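Local coordinates for protein diaminopropionate ammonia-lyase (Escherichia coli, PDB 4D9N) that catalyses the pyridoxal phosphate-dependent alpha,beta-elimination of both D- and L-2,3-diaminopropionate, releasing pyruvate and ammonia, at residues Cys48-Leu53 and Lys60-Lys65. Residues are numbered along the deposited sequence; the frame is centred on the assembly and turned at random.
Sequences CALDDL and KKILVK
Cys48 and Val64 face each other as an antiparallel hydrogen-bonded pair, Cys48 N giving to Val64 O at 2.8 Å and Val64 N returning to Cys48 O at 2.9 Å. Ala49 and Leu63 follow as a non-hydrogen-bonded pair, and Leu50 N then bonds to Ile62 O (2.9 Å). On the face of Cys48 and Val64, the CD1 branch of Leu50 meets CG2 of Val64 at 3.7 Å, the two side chains crossing at a slant; this Val64 branch lies anti to its carbonyl carbon, which leaves it beside Leu50. CD1 of Ile62 rests against the Leu53 carbonyl carbon (4.1 Å) and close to its CD2, in the first turn of helix 51-57. Strand 47-49 is an outermost strand of the larger, mixed sheet of this PLP-dependent fold of the tryptophan synthase beta type; it turns at Leu50, the N-cap residue, into the helix that leads back to strand 61-66. On the opposite face from Cys48 and Val64, CD2 of Leu63 lies 3.9 Å from CB of Ala49. Lys61 runs alongside Asp51, its chain extended until a bend at chi4 (-72°) carries NZ to the syn side of Asp51 OD1, 3.0 Å away and 19° out of the carboxylate plane. A methionine in place of Lys61 would probably leave the Asp51 carboxylate without this salt-bridge partner and freer to turn. On its far edge strand 61-66 runs parallel to strand 370-375, where Ile62 and Val64 both touch Val373.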
ATOM      1  N   CYS A  48      13.495  -9.694  -3.720  1.00 37.09           N
ATOM      2  CA  CYS A  48      12.466  -9.217  -4.636  1.00 37.44           C
ATOM      3  C   CYS A  48      13.018  -8.199  -5.628  1.00 37.81           C
ATOM      4  O   CYS A  48      13.692  -7.239  -5.239  1.00 37.36           O
ATOM      5  CB  CYS A  48      11.294  -8.624  -3.856  1.00 36.80           C
ATOM      6  SG  CYS A  48      10.563  -9.745  -2.637  1.00 37.31           S
ATOM      7  N   ALA A  49      12.734  -8.430  -6.909  1.00 38.67           N
ATOM      8  CA  ALA A  49      13.157  -7.541  -7.987  1.00 39.24           C
ATOM      9  C   ALA A  49      12.077  -6.509  -8.290  1.00 39.04           C
ATOM     10  O   ALA A  49      11.030  -6.837  -8.859  1.00 39.45           O
ATOM     11  CB  ALA A  49      13.502  -8.340  -9.238  1.00 40.37           C
ATOM     12  N   LEU A  50      12.337  -5.266  -7.900  1.00 38.58           N
ATOM     13  CA  LEU A  50      11.400  -4.172  -8.132  1.00 38.53           C
ATOM     14  C   LEU A  50      11.721  -3.456  -9.442  1.00 39.64           C
ATOM     15  O   LEU A  50      12.180  -2.312  -9.443  1.00 39.69           O
ATOM     16  CB  LEU A  50      11.408  -3.192  -6.952  1.00 37.52           C
ATOM     17  CG  LEU A  50      11.169  -3.763  -5.550  1.00 36.67           C
ATOM     18  CD1 LEU A  50      11.264  -2.663  -4.504  1.00 35.93           C
ATOM     19  CD2 LEU A  50       9.828  -4.481  -5.461  1.00 36.55           C
ATOM     20  N   ASP A  51      11.467  -4.147 -10.553  1.00 40.80           N
ATOM     21  CA  ASP A  51      11.815  -3.664 -11.892  1.00 42.12           C
ATOM     22  C   ASP A  51      11.160  -2.333 -12.253  1.00 42.16           C
ATOM     23  O   ASP A  51      11.814  -1.440 -12.799  1.00 42.74           O
ATOM     24  CB  ASP A  51      11.453  -4.714 -12.951  1.00 43.36           C
ATOM     25  CG  ASP A  51      12.321  -5.965 -12.875  1.00 44.05           C
ATOM     26  OD1 ASP A  51      13.313  -5.988 -12.105  1.00 43.69           O
ATOM     27  OD2 ASP A  51      12.007  -6.933 -13.601  1.00 45.04           O
ATOM     28  N   ASP A  52       9.873  -2.207 -11.941  1.00 41.59           N
ATOM     29  CA  ASP A  52       9.096  -1.031 -12.319  1.00 41.72           C
ATOM     30  C   ASP A  52       9.457   0.205 -11.503  1.00 41.20           C
ATOM     31  O   ASP A  52       9.418   1.324 -12.018  1.00 41.88           O
ATOM     32  CB  ASP A  52       7.596  -1.330 -12.240  1.00 41.40           C
ATOM     33  CG  ASP A  52       7.152  -2.379 -13.252  1.00 42.36           C
ATOM     34  OD1 ASP A  52       7.932  -2.699 -14.175  1.00 43.44           O
ATOM     35  OD2 ASP A  52       6.022  -2.888 -13.131  1.00 42.11           O
ATOM     36  N   LEU A  53       9.818   0.004 -10.238  1.00 40.42           N
ATOM     37  CA  LEU A  53      10.254   1.104  -9.379  1.00 40.02           C
ATOM     38  C   LEU A  53      11.632   1.610  -9.803  1.00 40.88           C
ATOM     39  O   LEU A  53      11.913   2.814  -9.732  1.00 41.02           O
ATOM     40  CB  LEU A  53      10.279   0.673  -7.910  1.00 38.70           C
ATOM     41  CG  LEU A  53      10.465   1.782  -6.870  1.00 37.99           C
ATOM     42  CD1 LEU A  53       9.203   2.624  -6.741  1.00 37.78           C
ATOM     43  CD2 LEU A  53      10.861   1.196  -5.524  1.00 37.12           C
ATOM     44  N   LYS A  60      18.878   0.677 -13.115  1.00 46.16           N
ATOM     45  CA  LYS A  60      18.652  -0.565 -13.856  1.00 46.78           C
ATOM     46  C   LYS A  60      17.782  -1.543 -13.071  1.00 45.52           C
ATOM     47  O   LYS A  60      16.809  -2.075 -13.605  1.00 45.70           O
ATOM     48  CB  LYS A  60      19.976  -1.225 -14.268  1.00 47.96           C
ATOM     49  CG  LYS A  60      19.806  -2.437 -15.182  1.00 49.05           C
ATOM     50  CD  LYS A  60      21.138  -3.002 -15.663  1.00 50.40           C
ATOM     51  CE  LYS A  60      21.694  -2.232 -16.856  1.00 52.11           C
ATOM     52  NZ  LYS A  60      20.820  -2.324 -18.061  1.00 53.05           N
ATOM     53  N   LYS A  61      18.140  -1.769 -11.810  1.00 44.30           N
ATOM     54  CA  LYS A  61      17.425  -2.708 -10.946  1.00 43.06           C
ATOM     55  C   LYS A  61      17.523  -2.325  -9.477  1.00 41.47           C
ATOM     56  O   LYS A  61      18.554  -1.823  -9.020  1.00 41.34           O
ATOM     57  CB  LYS A  61      17.947  -4.135 -11.142  1.00 43.76           C
ATOM     58  CG  LYS A  61      17.163  -4.947 -12.162  1.00 44.88           C
ATOM     59  CD  LYS A  61      17.820  -6.290 -12.439  1.00 45.82           C
ATOM     60  CE  LYS A  61      16.894  -7.213 -13.220  1.00 46.63           C
ATOM     61  NZ  LYS A  61      15.768  -7.714 -12.381  1.00 45.75           N
ATOM     62  N   ILE A  62      16.432  -2.554  -8.750  1.00 40.16           N
ATOM     63  CA  ILE A  62      16.419  -2.446  -7.294  1.00 38.74           C
ATOM     64  C   ILE A  62      16.036  -3.811  -6.729  1.00 38.17           C
ATOM     65  O   ILE A  62      14.997  -4.372  -7.087  1.00 38.28           O
ATOM     66  CB  ILE A  62      15.444  -1.354  -6.801  1.00 38.11           C
ATOM     67  CG1 ILE A  62      15.860   0.018  -7.348  1.00 38.50           C
ATOM     68  CG2 ILE A  62      15.378  -1.331  -5.275  1.00 36.95           C
ATOM     69  CD1 ILE A  62      14.789   1.084  -7.258  1.00 38.21           C
ATOM     70  N   LEU A  63      16.892  -4.347  -5.863  1.00 37.71           N
ATOM     71  CA  LEU A  63      16.680  -5.667  -5.273  1.00 37.28           C
ATOM     72  C   LEU A  63      16.537  -5.562  -3.760  1.00 36.00           C
ATOM     73  O   LEU A  63      17.389  -4.975  -3.091  1.00 35.78           O
ATOM     74  CB  LEU A  63      17.832  -6.612  -5.636  1.00 38.17           C
ATOM     75  CG  LEU A  63      18.138  -6.810  -7.126  1.00 39.53           C
ATOM     76  CD1 LEU A  63      19.474  -7.514  -7.316  1.00 40.30           C
ATOM     77  CD2 LEU A  63      17.020  -7.565  -7.831  1.00 39.99           C
ATOM     78  N   VAL A  64      15.455  -6.124  -3.226  1.00 35.06           N
ATOM     79  CA  VAL A  64      15.166  -6.009  -1.799  1.00 33.71           C
ATOM     80  C   VAL A  64      15.157  -7.367  -1.100  1.00 33.32           C
ATOM     81  O   VAL A  64      14.352  -8.241  -1.424  1.00 33.52           O
ATOM     82  CB  VAL A  64      13.841  -5.256  -1.535  1.00 33.27           C
ATOM     83  CG1 VAL A  64      13.608  -5.080  -0.044  1.00 32.42           C
ATOM     84  CG2 VAL A  64      13.852  -3.893  -2.216  1.00 33.60           C
ATOM     85  N   LYS A  65      16.074  -7.527  -0.148  1.00 32.72           N
ATOM     86  CA  LYS A  65      16.143  -8.717   0.693  1.00 32.27           C
ATOM     87  C   LYS A  65      15.085  -8.599   1.785  1.00 31.44           C
ATOM     88  O   LYS A  65      15.205  -7.766   2.687  1.00 30.90           O
ATOM     89  CB  LYS A  65      17.544  -8.851   1.302  1.00 32.18           C
ATOM     90  CG  LYS A  65      17.821 -10.163   2.024  1.00 32.24           C
ATOM     91  CD  LYS A  65      17.781 -11.345   1.070  1.00 33.07           C
ATOM     92  CE  LYS A  65      18.337 -12.599   1.719  1.00 33.45           C
ATOM     93  NZ  LYS A  65      17.863 -13.816   1.007  1.00 34.19           N
TER